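Local structure of macrolide 2'-phosphotransferase MphH (Brachybacterium faecium, 5UXD) at residues E65-L69 / D216-A220; G144-R148 / A220-D224; L76-P81 / I211-W217; L96-L102 / P201-E207; V129-H133 / K227-F231. The protein probably confers macrolide resistance by transferring a phosphate group from a nucleotide to the 2'-hydroxyl of the drug, and binds azithromycin. All coordinates share one frame; numbering follows the deposited sequence. Where two conformers were deposited one is given.

Interaction 1 (E65-L69 / D216-A220); sequences EGRLL and DWTTA
Glu65 reaches across to Trp217 and Thr218 with an extended side chain, its CG anti to the backbone N (chi1 175°). The two carboxylate oxygens do different work. Glu65 OE1 lies 3.4 Å from the methyl CG2 of Thr218, whereas OE2 takes a short hydrogen bond of 2.5 Å from a water that in turn accepts one from Trp217 N at 3.0 Å. That water sits in the plane of the indole, at its edge, and thus bridges a buried acid and a buried backbone N-H. About one turn further on, Leu68 sends CD2 into the corner made by Trp217 and Ala220. Leu68 CD2 lies 3.4 Å from Ala220 CB, tighter than usual for two carbons. Leu69 completes the helix face: Leu69 CD2 lies 3.5 Å from Trp217 CD1, approached at a slant. Trp217 to Ala220 form a type I beta turn. Glu65 also makes a long, weak ion pair with Arg51, a GDP-binding residue, while Asp216 is a magnesium ligand in another structure of this protein; the metal is absent here. The pairing of Glu65 with the segment behind Asp216 probably corresponds to helix C and the DFG aspartate of protein kinases, consistent with the kinase-like fold of this family.

Interaction 2 (G144-R148 / A220-D224); sequences GIEVR and AAVGD
Ile145 leans on the backbone of Ala220 to Val222, and its side chain can be followed outward atom by atom. Ile145 CB lies 3.6 Å from Ala220 O, and the branch methyl CG2 stays beside the same carbonyl. The other branch, CG1, stands between the backbone N and the carbonyl carbon (chi1 62°), from where Ile145 CD1 comes 3.9 Å from Ala221 CA. Ile145 CD1 also lies 4.2 Å from Val222 CG2. Beyond the isoleucine the two chains run nearly parallel, 17° apart end to end, and join in a single beta bridge between Val147 and Val222. Both polar backbone atoms of Val222 are used: its N donates to Glu146 O at 2.9 Å, in the carbonyl plane, and its O accepts from Arg148 N at 2.8 Å, the donor lying well above the carbonyl plane. Val147 and Val222 then lie side by side, pointing the same way. Before the bridge, a water takes over the pairing, accepting from Glu146 N and donating to Ala220 O at 2.8 Å. The segment 220-224 also hydrogen-bonds through its backbone to strand 193-195. Helix 59-72 packs on Ile145 and Ala220, helix 137-141 on the two valines, and helix 150-167 on Arg148.

Interaction 3 (L76-P81 / I211-W217); sequences LDVAVP and ITAVLDW
Val80 crosses the indole of Trp217 at about a right angle, Val80 CG1 lying 3.6 Å from Trp217 NE1, while Leu76 brings CD1 to within 4.3 Å of Trp217 CZ2 on the benzene side. These contacts form the apolar centre where the loop 76-81, which probably corresponds to the one between helix C and strand 4 of a kinase-like fold, docks on strand 210-214 of the C-terminal lobe. Further out, Val78 spreads its two methyls along the strand. Val78 CG2 faces Val214 CG2, and Val78 CG1, anti to the carbonyl carbon (chi1 -59°), lies 3.3 Å from Ile211 O. Ala79 CB meets Ala213 CB at 4.0 Å, and there the polar edge begins, with a single bridge between the two backbones. Ala79 N donates to Thr212 O at 3.0 Å in a nearly straight bond (173°), although it arrives from above the carbonyl plane. Ala79 O accepts from Val214 N, which lies nearly along the C=O axis. The strand carries a classic beta bulge here, Thr212 and Ala213 both facing Leu205. Trp217 is itself tied back to the strand: its NE1 donates to Val214 O at 2.9 Å from a position 62° out of the carbonyl plane.

Interaction 4 (L96-L102 / P201-E207); sequences LPGSPGL and PAHTLVE
Leu205 turns CG away from its carbonyl carbon (chi1 -49°), which spreads its methyls over the facing chain: Leu205 CD1 meets Leu96 CB at 3.6 Å, and CD2 lies near the ring of Pro100. In Thr204, a chi1 of 69° folds OG1 back to Pro201 O, to which it donates at 3.1 Å. Thr204 N reaches that oxygen from the same face, so two bonds fix the short 3-10 turn. The two backbones pair antiparallel. Ser99 and Val206 form a hydrogen-bonded pair, with Ser99 N donating almost straight to Val206 O at 3.2 Å and Val206 N to Ser99 O at 2.7 Å. Gly101 N adds a weak bond to Thr204 O. At the far end, Leu102 CD2 touches Ala202 CB at 3.8 Å. In other structures of this protein Leu96 and Ala202 contact GDP and His203 binds magnesium; neither is bound here. This places the pairing beside the nucleotide site, consistent with the junction of interlobe linker and C-terminal lobe in a kinase-like fold.

Interaction 5 (V129-H133 / K227-F231); sequences VAQLH and KDLMF. With ZIT (azithromycin), chain C.
His133 points NE2 at Asp228 OD2, donating a hydrogen bond of 3.0 Å (164° at the hydrogen). The oxygen lies in the imidazole plane but is met on its anti side, and ring and carboxylate are turned 34° apart. Leu132 CD2 lies 3.5 Å from Asp228 OD2. Val129 CG1 does double duty, touching Asp228 CB at 3.9 Å and lying over one face of the His133 ring, toward its rim. Asp228 also accepts from backbone nitrogens, His196 N at OD2 and Gly197 N at OD1; this resembles the kinase-fold arrangement in which a buried aspartate ahead of a helix of the C-terminal lobe holds the backbone of the catalytic loop. Three donors on one buried carboxylate would probably favour its charged form. Behind the imidazole, ND1 is hydrogen-bonded to Tyr248 OH of helix 238-250. Three residues past Asp228, in helix 230-235, Phe231 lines the drug pocket, its CE1 3.5 Å from C17 of azithromycin.

Overall arrangement
Interactions 1, 3 and 5 are buried, and interactions 2 and 4 only partly so. The second segments of interactions 1 to 3 form one continuous run, 211-224. Interactions 1 and 3 share Asp216 and Trp217, whose ring also touches Leu132 of interaction 5, while interactions 1 and 2 share Ala220. Interactions 3 and 4 meet in one sheet through neighbouring strands 210-214 and 204-207. Chemistry follows place: backbone pairing runs through interactions 2, 3 and 4, joined by apolar contacts in 3; a water bridges the segments in 1 and in 2; interaction 5 centres on a buried histidine–carboxylate bond. Asp216 meets His203 of interaction 4 where magnesium binds in another structure of this protein.

Interaction 1 (E65-L69 / D216-A220)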
# COMPACT_ATOMS: atom_id res chain seq x y z
N GLU A 65 8.56 4.07 8.27
CA GLU A 65 8.16 2.70 7.96
C GLU A 65 8.81 1.71 8.91
O GLU A 65 8.16 0.75 9.36
CB GLU A 65 8.51 2.38 6.51
CG GLU A 65 8.26 0.94 6.10
CD GLU A 65 8.66 0.66 4.67
OE1 GLU A 65 9.53 1.39 4.14
OE2 GLU A 65 8.11 -0.29 4.08
N GLY A 66 10.08 1.93 9.25
CA GLY A 66 10.74 1.04 10.19
C GLY A 66 10.11 1.08 11.56
O GLY A 66 9.93 0.04 12.20
N ARG A 67 9.76 2.28 12.04
CA ARG A 67 9.10 2.38 13.33
C ARG A 67 7.73 1.72 13.30
O ARG A 67 7.33 1.05 14.25
CB ARG A 67 8.99 3.85 13.76
CG ARG A 67 10.32 4.47 14.19
CD ARG A 67 10.13 5.86 14.84
NE ARG A 67 9.72 6.88 13.87
CZ ARG A 67 10.55 7.63 13.15
NH1 ARG A 67 11.86 7.49 13.26
NH2 ARG A 67 10.06 8.53 12.30
N LEU A 68 7.01 1.90 12.19
CA LEU A 68 5.70 1.27 12.06
C LEU A 68 5.81 -0.25 12.08
O LEU A 68 5.08 -0.93 12.81
CB LEU A 68 5.03 1.75 10.78
CG LEU A 68 3.68 1.10 10.56
CD1 LEU A 68 2.70 1.61 11.60
CD2 LEU A 68 3.24 1.44 9.18
N LEU A 69 6.74 -0.81 11.30
CA LEU A 69 6.91 -2.26 11.24
C LEU A 69 7.27 -2.84 12.61
O LEU A 69 6.80 -3.92 12.98
CB LEU A 69 7.98 -2.62 10.21
CG LEU A 69 7.59 -2.42 8.74
CD1 LEU A 69 8.82 -2.63 7.83
CD2 LEU A 69 6.47 -3.38 8.39
N ASP A 216 4.97 -3.45 1.94
CA ASP A 216 4.99 -2.06 1.47
C ASP A 216 4.04 -1.18 2.28
O ASP A 216 2.99 -0.76 1.83
CB ASP A 216 4.66 -2.00 -0.03
CG ASP A 216 5.46 -3.04 -0.84
OD1 ASP A 216 6.70 -3.10 -0.73
OD2 ASP A 216 4.83 -3.78 -1.61
N TRP A 217 4.56 -0.84 3.46
CA TRP A 217 3.81 -0.09 4.47
C TRP A 217 4.07 1.41 4.43
O TRP A 217 3.80 2.11 5.42
CB TRP A 217 4.15 -0.65 5.86
CG TRP A 217 3.54 -2.01 6.09
CD1 TRP A 217 4.10 -3.22 5.82
CD2 TRP A 217 2.23 -2.27 6.60
NE1 TRP A 217 3.22 -4.23 6.14
CE2 TRP A 217 2.07 -3.67 6.62
CE3 TRP A 217 1.19 -1.47 7.06
CZ2 TRP A 217 0.90 -4.28 7.08
CZ3 TRP A 217 0.03 -2.07 7.50
CH2 TRP A 217 -0.11 -3.47 7.51
N THR A 218 4.57 1.95 3.31
CA THR A 218 4.85 3.39 3.28
C THR A 218 3.59 4.25 3.21
O THR A 218 3.66 5.44 3.53
CB THR A 218 5.79 3.75 2.12
OG1 THR A 218 5.27 3.25 0.88
CG2 THR A 218 7.18 3.16 2.36
N THR A 219 2.44 3.70 2.81
CA THR A 219 1.22 4.50 2.71
C THR A 219 0.39 4.48 3.99
O THR A 219 -0.72 5.04 4.00
CB THR A 219 0.37 4.03 1.53
OG1 THR A 219 0.14 2.61 1.61
CG2 THR A 219 1.06 4.33 0.21
N ALA A 220 0.89 3.86 5.05
CA ALA A 220 0.09 3.70 6.27
C ALA A 220 -0.20 5.05 6.91
O ALA A 220 0.62 5.98 6.84
CB ALA A 220 0.81 2.80 7.27
O HOH W 1 6.95 -2.45 4.25

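Interaction 2 (G144-R148 / A220-D224)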
# COMPACT_ATOMS: atom_id res chain seq x y z
N GLY A 144 5.12 8.46 13.50
CA GLY A 144 5.28 9.57 12.58
C GLY A 144 4.35 9.56 11.39
O GLY A 144 4.37 10.51 10.60
N ILE A 145 3.52 8.53 11.24
CA ILE A 145 2.56 8.51 10.14
C ILE A 145 1.53 9.61 10.32
O ILE A 145 1.30 10.13 11.42
CB ILE A 145 1.89 7.13 10.03
CG1 ILE A 145 1.10 6.82 11.30
CG2 ILE A 145 2.93 6.05 9.76
CD1 ILE A 145 0.28 5.52 11.22
N GLU A 146 0.90 9.98 9.20
CA GLU A 146 -0.19 10.94 9.22
C GLU A 146 -1.36 10.41 10.03
O GLU A 146 -1.62 9.20 10.07
CB GLU A 146 -0.66 11.25 7.80
CG GLU A 146 0.26 12.19 7.03
CD GLU A 146 0.29 13.60 7.59
OE1 GLU A 146 -0.31 14.50 6.95
OE2 GLU A 146 0.91 13.82 8.65
N VAL A 147 -2.07 11.32 10.69
CA VAL A 147 -3.24 10.98 11.50
C VAL A 147 -4.37 11.93 11.12
O VAL A 147 -4.19 13.15 11.17
CB VAL A 147 -2.94 11.09 13.00
CG1 VAL A 147 -4.19 10.84 13.84
CG2 VAL A 147 -1.80 10.14 13.40
N ARG A 148 -5.52 11.37 10.73
CA ARG A 148 -6.71 12.16 10.40
C ARG A 148 -7.89 11.61 11.19
O ARG A 148 -8.21 10.42 11.08
CB ARG A 148 -7.00 12.12 8.90
CG ARG A 148 -6.02 12.91 8.03
CD ARG A 148 -6.34 12.78 6.54
NE ARG A 148 -5.36 13.48 5.72
CZ ARG A 148 -5.28 13.38 4.39
NH1 ARG A 148 -6.12 12.60 3.73
NH2 ARG A 148 -4.35 14.05 3.73
N ALA A 220 0.89 3.86 5.05
CA ALA A 220 0.09 3.70 6.27
C ALA A 220 -0.20 5.05 6.91
O ALA A 220 0.62 5.98 6.84
CB ALA A 220 0.81 2.80 7.27
N ALA A 221 -1.37 5.15 7.53
CA ALA A 221 -1.87 6.37 8.13
C ALA A 221 -3.04 6.02 9.04
O ALA A 221 -3.76 5.05 8.78
CB ALA A 221 -2.31 7.37 7.06
N VAL A 222 -3.24 6.81 10.08
CA VAL A 222 -4.50 6.69 10.82
C VAL A 222 -5.57 7.50 10.09
O VAL A 222 -5.37 8.69 9.78
CB VAL A 222 -4.35 7.12 12.29
CG1 VAL A 222 -5.73 7.22 12.97
CG2 VAL A 222 -3.45 6.13 13.03
N GLY A 223 -6.70 6.86 9.82
CA GLY A 223 -7.73 7.50 9.03
C GLY A 223 -8.85 6.56 8.62
O GLY A 223 -9.28 5.71 9.41
N ASP A 224 -9.31 6.70 7.39
CA ASP A 224 -10.56 6.07 6.92
C ASP A 224 -10.43 4.55 6.85
O ASP A 224 -9.64 4.04 6.04
CB ASP A 224 -10.90 6.67 5.55
CG ASP A 224 -12.25 6.20 4.98
OD1 ASP A 224 -12.89 5.27 5.53
OD2 ASP A 224 -12.66 6.77 3.95
O HOH W 2 1.21 8.67 6.67

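Interaction 3 (L76-P81 / I211-W217)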
# COMPACT_ATOMS: atom_id res chain seq x y z
N LEU A 76 -0.14 -8.51 14.63
CA LEU A 76 -0.72 -9.15 13.46
C LEU A 76 -0.30 -10.62 13.40
O LEU A 76 0.87 -10.94 13.63
CB LEU A 76 -0.29 -8.47 12.16
CG LEU A 76 -0.65 -7.02 11.85
CD1 LEU A 76 -0.35 -6.74 10.38
CD2 LEU A 76 -2.11 -6.73 12.17
N ASP A 77 -1.26 -11.49 13.07
CA ASP A 77 -0.91 -12.89 12.90
C ASP A 77 -0.14 -13.12 11.61
O ASP A 77 0.77 -13.95 11.57
CB ASP A 77 -2.17 -13.75 12.95
CG ASP A 77 -2.81 -13.74 14.32
OD1 ASP A 77 -2.18 -13.21 15.26
OD2 ASP A 77 -3.95 -14.25 14.45
N VAL A 78 -0.48 -12.39 10.54
CA VAL A 78 0.29 -12.52 9.31
C VAL A 78 1.61 -11.77 9.47
O VAL A 78 1.80 -10.95 10.38
CB VAL A 78 -0.49 -12.02 8.08
CG1 VAL A 78 -1.78 -12.80 7.91
CG2 VAL A 78 -0.77 -10.53 8.18
N ALA A 79 2.55 -12.08 8.58
CA ALA A 79 3.91 -11.58 8.69
C ALA A 79 4.07 -10.22 8.03
O ALA A 79 3.39 -9.88 7.06
CB ALA A 79 4.88 -12.57 8.04
N VAL A 80 4.99 -9.43 8.57
CA VAL A 80 5.46 -8.20 7.93
C VAL A 80 6.98 -8.23 7.95
O VAL A 80 7.59 -8.98 8.73
CB VAL A 80 4.92 -6.93 8.63
CG1 VAL A 80 3.39 -6.86 8.58
CG2 VAL A 80 5.45 -6.84 10.07
N PRO A 81 7.63 -7.41 7.13
CA PRO A 81 9.10 -7.40 7.12
C PRO A 81 9.70 -7.12 8.50
O PRO A 81 9.20 -6.29 9.26
CB PRO A 81 9.44 -6.29 6.13
CG PRO A 81 8.31 -6.35 5.15
CD PRO A 81 7.08 -6.68 5.97
N ILE A 211 -3.98 -14.84 2.91
CA ILE A 211 -2.89 -13.89 3.10
C ILE A 211 -1.98 -14.40 4.20
O ILE A 211 -2.43 -14.73 5.31
CB ILE A 211 -3.45 -12.50 3.45
CG1 ILE A 211 -4.29 -11.95 2.30
CG2 ILE A 211 -2.32 -11.54 3.81
CD1 ILE A 211 -5.03 -10.67 2.68
N THR A 212 -0.69 -14.47 3.91
CA THR A 212 0.30 -14.85 4.90
C THR A 212 1.30 -13.74 5.20
O THR A 212 2.07 -13.88 6.17
CB THR A 212 1.07 -16.10 4.45
OG1 THR A 212 1.71 -15.84 3.19
CG2 THR A 212 0.12 -17.28 4.30
N ALA A 213 1.31 -12.66 4.43
CA ALA A 213 2.16 -11.52 4.73
C ALA A 213 1.61 -10.31 4.00
O ALA A 213 1.00 -10.44 2.93
CB ALA A 213 3.62 -11.77 4.32
N VAL A 214 1.86 -9.13 4.56
CA VAL A 214 1.49 -7.86 3.95
C VAL A 214 2.73 -6.98 3.87
O VAL A 214 3.47 -6.86 4.86
CB VAL A 214 0.34 -7.18 4.71
CG1 VAL A 214 -0.00 -5.83 4.09
CG2 VAL A 214 -0.90 -8.09 4.70
N LEU A 215 2.96 -6.40 2.70
CA LEU A 215 4.18 -5.68 2.39
C LEU A 215 3.88 -4.22 2.09
O LEU A 215 2.73 -3.80 1.97
CB LEU A 215 4.90 -6.31 1.19
CG LEU A 215 4.84 -7.83 1.05
CD1 LEU A 215 5.18 -8.23 -0.37
CD2 LEU A 215 5.79 -8.48 2.04
N ASP A 216 4.97 -3.45 1.94
CA ASP A 216 4.99 -2.06 1.47
C ASP A 216 4.04 -1.18 2.28
O ASP A 216 2.99 -0.76 1.83
CB ASP A 216 4.66 -2.00 -0.03
CG ASP A 216 5.46 -3.04 -0.84
OD1 ASP A 216 6.70 -3.10 -0.73
OD2 ASP A 216 4.83 -3.78 -1.61
N TRP A 217 4.56 -0.84 3.46
CA TRP A 217 3.81 -0.09 4.47
C TRP A 217 4.07 1.41 4.43
O TRP A 217 3.80 2.11 5.42
CB TRP A 217 4.15 -0.65 5.86
CG TRP A 217 3.54 -2.01 6.09
CD1 TRP A 217 4.10 -3.22 5.82
CD2 TRP A 217 2.23 -2.27 6.60
NE1 TRP A 217 3.22 -4.23 6.14
CE2 TRP A 217 2.07 -3.67 6.62
CE3 TRP A 217 1.19 -1.47 7.06
CZ2 TRP A 217 0.90 -4.28 7.08
CZ3 TRP A 217 0.03 -2.07 7.50
CH2 TRP A 217 -0.11 -3.47 7.51

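Interaction 4 (L96-L102 / P201-E207)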
# COMPACT_ATOMS: atom_id res chain seq x y z
N LEU A 96 10.01 -12.99 3.24
CA LEU A 96 8.77 -13.52 3.77
C LEU A 96 8.26 -14.68 2.92
O LEU A 96 8.44 -14.69 1.70
CB LEU A 96 7.73 -12.41 3.82
CG LEU A 96 8.11 -11.36 4.86
CD1 LEU A 96 7.06 -10.30 5.00
CD2 LEU A 96 8.34 -12.07 6.20
N PRO A 97 7.63 -15.67 3.54
CA PRO A 97 7.13 -16.82 2.78
C PRO A 97 5.85 -16.50 2.01
O PRO A 97 5.09 -15.60 2.35
CB PRO A 97 6.85 -17.86 3.88
CG PRO A 97 6.42 -17.02 5.04
CD PRO A 97 7.27 -15.76 4.97
N GLY A 98 5.64 -17.27 0.95
CA GLY A 98 4.44 -17.16 0.14
C GLY A 98 4.73 -16.53 -1.21
O GLY A 98 5.85 -16.15 -1.53
N SER A 99 3.67 -16.42 -2.01
CA SER A 99 3.77 -15.84 -3.33
C SER A 99 2.90 -14.60 -3.45
O SER A 99 1.81 -14.55 -2.87
CB SER A 99 3.37 -16.86 -4.40
OG SER A 99 4.25 -17.97 -4.39
N PRO A 100 3.35 -13.58 -4.18
CA PRO A 100 2.54 -12.36 -4.32
C PRO A 100 1.20 -12.67 -4.99
O PRO A 100 1.13 -13.44 -5.95
CB PRO A 100 3.41 -11.45 -5.19
CG PRO A 100 4.79 -12.01 -5.08
CD PRO A 100 4.61 -13.49 -4.93
N GLY A 101 0.14 -12.06 -4.47
CA GLY A 101 -1.16 -12.25 -5.07
C GLY A 101 -1.30 -11.65 -6.45
O GLY A 101 -2.25 -11.98 -7.17
N LEU A 102 -0.37 -10.78 -6.83
CA LEU A 102 -0.36 -10.13 -8.14
C LEU A 102 1.07 -9.71 -8.43
O LEU A 102 1.70 -9.06 -7.60
CB LEU A 102 -1.30 -8.92 -8.15
CG LEU A 102 -1.54 -8.08 -9.40
CD1 LEU A 102 -2.88 -7.36 -9.29
CD2 LEU A 102 -0.43 -7.06 -9.63
N PRO A 201 -3.91 -7.04 -4.01
CA PRO A 201 -3.11 -8.28 -3.99
C PRO A 201 -1.62 -8.12 -4.29
O PRO A 201 -0.83 -8.97 -3.86
CB PRO A 201 -3.80 -9.14 -5.06
CG PRO A 201 -5.23 -8.74 -4.95
CD PRO A 201 -5.21 -7.26 -4.68
N ALA A 202 -1.21 -7.06 -4.99
CA ALA A 202 0.22 -6.86 -5.22
C ALA A 202 0.99 -6.61 -3.92
O ALA A 202 2.21 -6.76 -3.91
CB ALA A 202 0.45 -5.71 -6.18
N HIS A 203 0.31 -6.20 -2.85
CA HIS A 203 0.97 -5.94 -1.57
C HIS A 203 0.70 -7.03 -0.55
O HIS A 203 0.88 -6.82 0.65
CB HIS A 203 0.55 -4.58 -1.03
CG HIS A 203 1.05 -3.45 -1.87
ND1 HIS A 203 0.31 -2.32 -2.13
CD2 HIS A 203 2.23 -3.29 -2.53
CE1 HIS A 203 1.01 -1.51 -2.90
NE2 HIS A 203 2.17 -2.07 -3.16
N THR A 204 0.23 -8.19 -0.99
CA THR A 204 0.07 -9.34 -0.12
C THR A 204 0.94 -10.49 -0.62
O THR A 204 1.38 -10.52 -1.77
CB THR A 204 -1.40 -9.79 -0.03
OG1 THR A 204 -1.81 -10.35 -1.28
CG2 THR A 204 -2.32 -8.61 0.32
N LEU A 205 1.22 -11.42 0.28
CA LEU A 205 1.67 -12.73 -0.14
C LEU A 205 0.62 -13.73 0.29
O LEU A 205 0.02 -13.60 1.36
CB LEU A 205 3.04 -13.10 0.45
CG LEU A 205 4.14 -12.05 0.33
CD1 LEU A 205 5.38 -12.47 1.09
CD2 LEU A 205 4.47 -11.79 -1.13
N VAL A 206 0.40 -14.71 -0.58
CA VAL A 206 -0.69 -15.65 -0.39
C VAL A 206 -0.16 -17.07 -0.38
O VAL A 206 0.83 -17.41 -1.04
CB VAL A 206 -1.80 -15.50 -1.46
CG1 VAL A 206 -2.56 -14.19 -1.27
CG2 VAL A 206 -1.22 -15.60 -2.85
N GLU A 207 -0.83 -17.90 0.42
CA GLU A 207 -0.61 -19.34 0.43
C GLU A 207 -1.97 -20.00 0.55
O GLU A 207 -2.70 -19.73 1.51
CB GLU A 207 0.31 -19.76 1.58
CG GLU A 207 1.74 -19.22 1.49
CD GLU A 207 2.68 -19.84 2.51
OE1 GLU A 207 2.19 -20.45 3.49
OE2 GLU A 207 3.91 -19.73 2.34

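Interaction 5 (V129-H133 / K227-F231)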
# COMPACT_ATOMS: atom_id res chain seq x y z
N VAL A 129 -7.59 -7.31 8.07
CA VAL A 129 -7.87 -5.88 8.19
C VAL A 129 -8.44 -5.57 9.57
O VAL A 129 -8.11 -4.54 10.18
CB VAL A 129 -8.80 -5.43 7.04
CG1 VAL A 129 -9.20 -3.98 7.19
CG2 VAL A 129 -8.09 -5.64 5.69
N ALA A 130 -9.26 -6.48 10.12
CA ALA A 130 -9.77 -6.26 11.47
C ALA A 130 -8.64 -6.24 12.50
O ALA A 130 -8.66 -5.43 13.44
CB ALA A 130 -10.81 -7.32 11.83
N GLN A 131 -7.65 -7.13 12.33
CA GLN A 131 -6.50 -7.13 13.24
C GLN A 131 -5.69 -5.85 13.10
O GLN A 131 -5.27 -5.26 14.10
CB GLN A 131 -5.61 -8.35 12.97
CG GLN A 131 -5.65 -9.40 14.08
CD GLN A 131 -4.37 -10.23 14.17
OE1 GLN A 131 -3.70 -10.49 13.17
NE2 GLN A 131 -4.02 -10.64 15.39
N LEU A 132 -5.46 -5.41 11.86
CA LEU A 132 -4.74 -4.16 11.65
C LEU A 132 -5.51 -2.99 12.26
O LEU A 132 -4.92 -2.12 12.92
CB LEU A 132 -4.52 -3.94 10.15
CG LEU A 132 -3.84 -2.61 9.81
CD1 LEU A 132 -2.41 -2.56 10.33
CD2 LEU A 132 -3.89 -2.30 8.32
N HIS A 133 -6.82 -2.95 12.04
CA HIS A 133 -7.62 -1.82 12.50
C HIS A 133 -7.83 -1.82 14.01
O HIS A 133 -8.26 -0.81 14.56
CB HIS A 133 -8.96 -1.82 11.77
CG HIS A 133 -8.85 -1.46 10.32
ND1 HIS A 133 -9.94 -1.20 9.53
CD2 HIS A 133 -7.76 -1.29 9.53
CE1 HIS A 133 -9.53 -0.89 8.31
NE2 HIS A 133 -8.21 -0.94 8.29
N LYS A 227 -10.41 2.60 3.30
CA LYS A 227 -9.26 2.54 2.40
C LYS A 227 -8.74 1.12 2.23
O LYS A 227 -8.28 0.76 1.14
CB LYS A 227 -8.14 3.44 2.92
CG LYS A 227 -8.47 4.90 2.96
CD LYS A 227 -7.29 5.68 3.52
CE LYS A 227 -6.08 5.60 2.60
NZ LYS A 227 -5.00 6.53 3.04
N ASP A 228 -8.83 0.31 3.28
CA ASP A 228 -8.24 -1.03 3.25
C ASP A 228 -9.21 -2.08 2.73
O ASP A 228 -8.80 -3.23 2.51
CB ASP A 228 -7.73 -1.43 4.64
CG ASP A 228 -6.45 -0.70 5.02
OD1 ASP A 228 -5.78 -0.21 4.09
OD2 ASP A 228 -6.12 -0.61 6.23
N LEU A 229 -10.48 -1.73 2.55
CA LEU A 229 -11.46 -2.62 1.97
C LEU A 229 -11.85 -2.23 0.56
O LEU A 229 -12.43 -3.04 -0.15
CB LEU A 229 -12.73 -2.65 2.85
CG LEU A 229 -12.49 -3.18 4.26
CD1 LEU A 229 -13.68 -2.83 5.19
CD2 LEU A 229 -12.27 -4.67 4.21
N MET A 230 -11.54 -0.99 0.22
CA MET A 230 -11.96 -0.53 -1.16
C MET A 230 -11.48 -1.27 -2.45
O MET A 230 -12.22 -1.57 -3.45
CB MET A 230 -11.61 0.94 -1.32
CG MET A 230 -10.13 1.20 -1.38
SD MET A 230 -9.82 2.95 -1.61
CE MET A 230 -10.90 3.30 -2.98
N PHE A 231 -10.25 -1.78 -2.37
CA PHE A 231 -9.78 -2.49 -3.56
C PHE A 231 -10.51 -3.82 -3.73
O PHE A 231 -10.83 -4.22 -4.86
CB PHE A 231 -8.25 -2.67 -3.50
CG PHE A 231 -7.49 -1.36 -3.41
CD1 PHE A 231 -7.42 -0.51 -4.50
CD2 PHE A 231 -6.91 -0.94 -2.21
CE1 PHE A 231 -6.76 0.72 -4.41
CE2 PHE A 231 -6.24 0.28 -2.12
CZ PHE A 231 -6.17 1.10 -3.23
C1 ZIT C . -4.23 1.03 -8.58
C2 ZIT C . -3.34 1.85 -7.58
C3 ZIT C . -2.97 3.12 -8.31
C4 ZIT C . -1.58 2.84 -8.92
C5 ZIT C . -1.02 4.06 -9.68
C6 ZIT C . -1.06 3.76 -11.16
C7 ZIT C . 0.17 2.91 -11.58
C8 ZIT C . 0.10 2.63 -13.11
C9 ZIT C . -0.28 1.14 -13.38
N10 ZIT C . -1.82 0.95 -13.28
C11 ZIT C . -2.23 -0.37 -12.84
C12 ZIT C . -3.45 -0.25 -11.91
C13 ZIT C . -3.80 -1.48 -11.08
C14 ZIT C . -4.64 -1.04 -9.88
C15 ZIT C . -5.27 -2.26 -9.23
C16 ZIT C . -5.94 -1.87 -7.88
C17 ZIT C . -4.04 2.00 -6.26
C18 ZIT C . -0.65 2.38 -7.83
C19 ZIT C . -1.09 5.08 -11.93
C20 ZIT C . 1.38 2.94 -13.72
C21 ZIT C . -2.46 1.36 -14.54
C22 ZIT C . -2.52 -1.28 -14.01
C23 ZIT C . -2.54 -2.19 -10.55
O1 ZIT C . -5.20 1.55 -9.09
O6 ZIT C . -2.23 3.03 -11.48
O12 ZIT C . -4.59 0.11 -12.65
O13 ZIT C . -4.56 -2.40 -11.89
O14 ZIT C . -3.82 -0.39 -8.90
C1A ZIT C . 0.50 5.50 -8.52
C2A ZIT C . 1.89 5.58 -7.94
C3A ZIT C . 1.98 6.74 -7.01
C4A ZIT C . 1.58 7.98 -7.69
C5A ZIT C . 0.28 7.88 -8.49
C6A ZIT C . 0.08 9.04 -9.37
C7A ZIT C . 4.31 7.15 -7.50
C8A ZIT C . 3.46 7.84 -5.39
O1A ZIT C . 0.32 4.34 -9.28
O2A ZIT C . 2.24 4.38 -7.25
N3A ZIT C . 3.37 6.83 -6.46
O5A ZIT C . 0.23 6.68 -9.35
C1B ZIT C . -4.24 5.01 -7.54
C2B ZIT C . -4.51 5.67 -6.21
C3B ZIT C . -3.72 6.91 -6.00
C4B ZIT C . -3.88 7.84 -7.15
C5B ZIT C . -3.49 7.16 -8.43
C6B ZIT C . -3.63 8.16 -9.54
C7B ZIT C . -4.21 7.60 -4.66
C8B ZIT C . -1.82 6.25 -4.65
O1B ZIT C . -3.01 4.31 -7.49
O3B ZIT C . -2.32 6.59 -5.92
O4B ZIT C . -2.96 8.94 -7.00
O5B ZIT C . -4.28 5.94 -8.71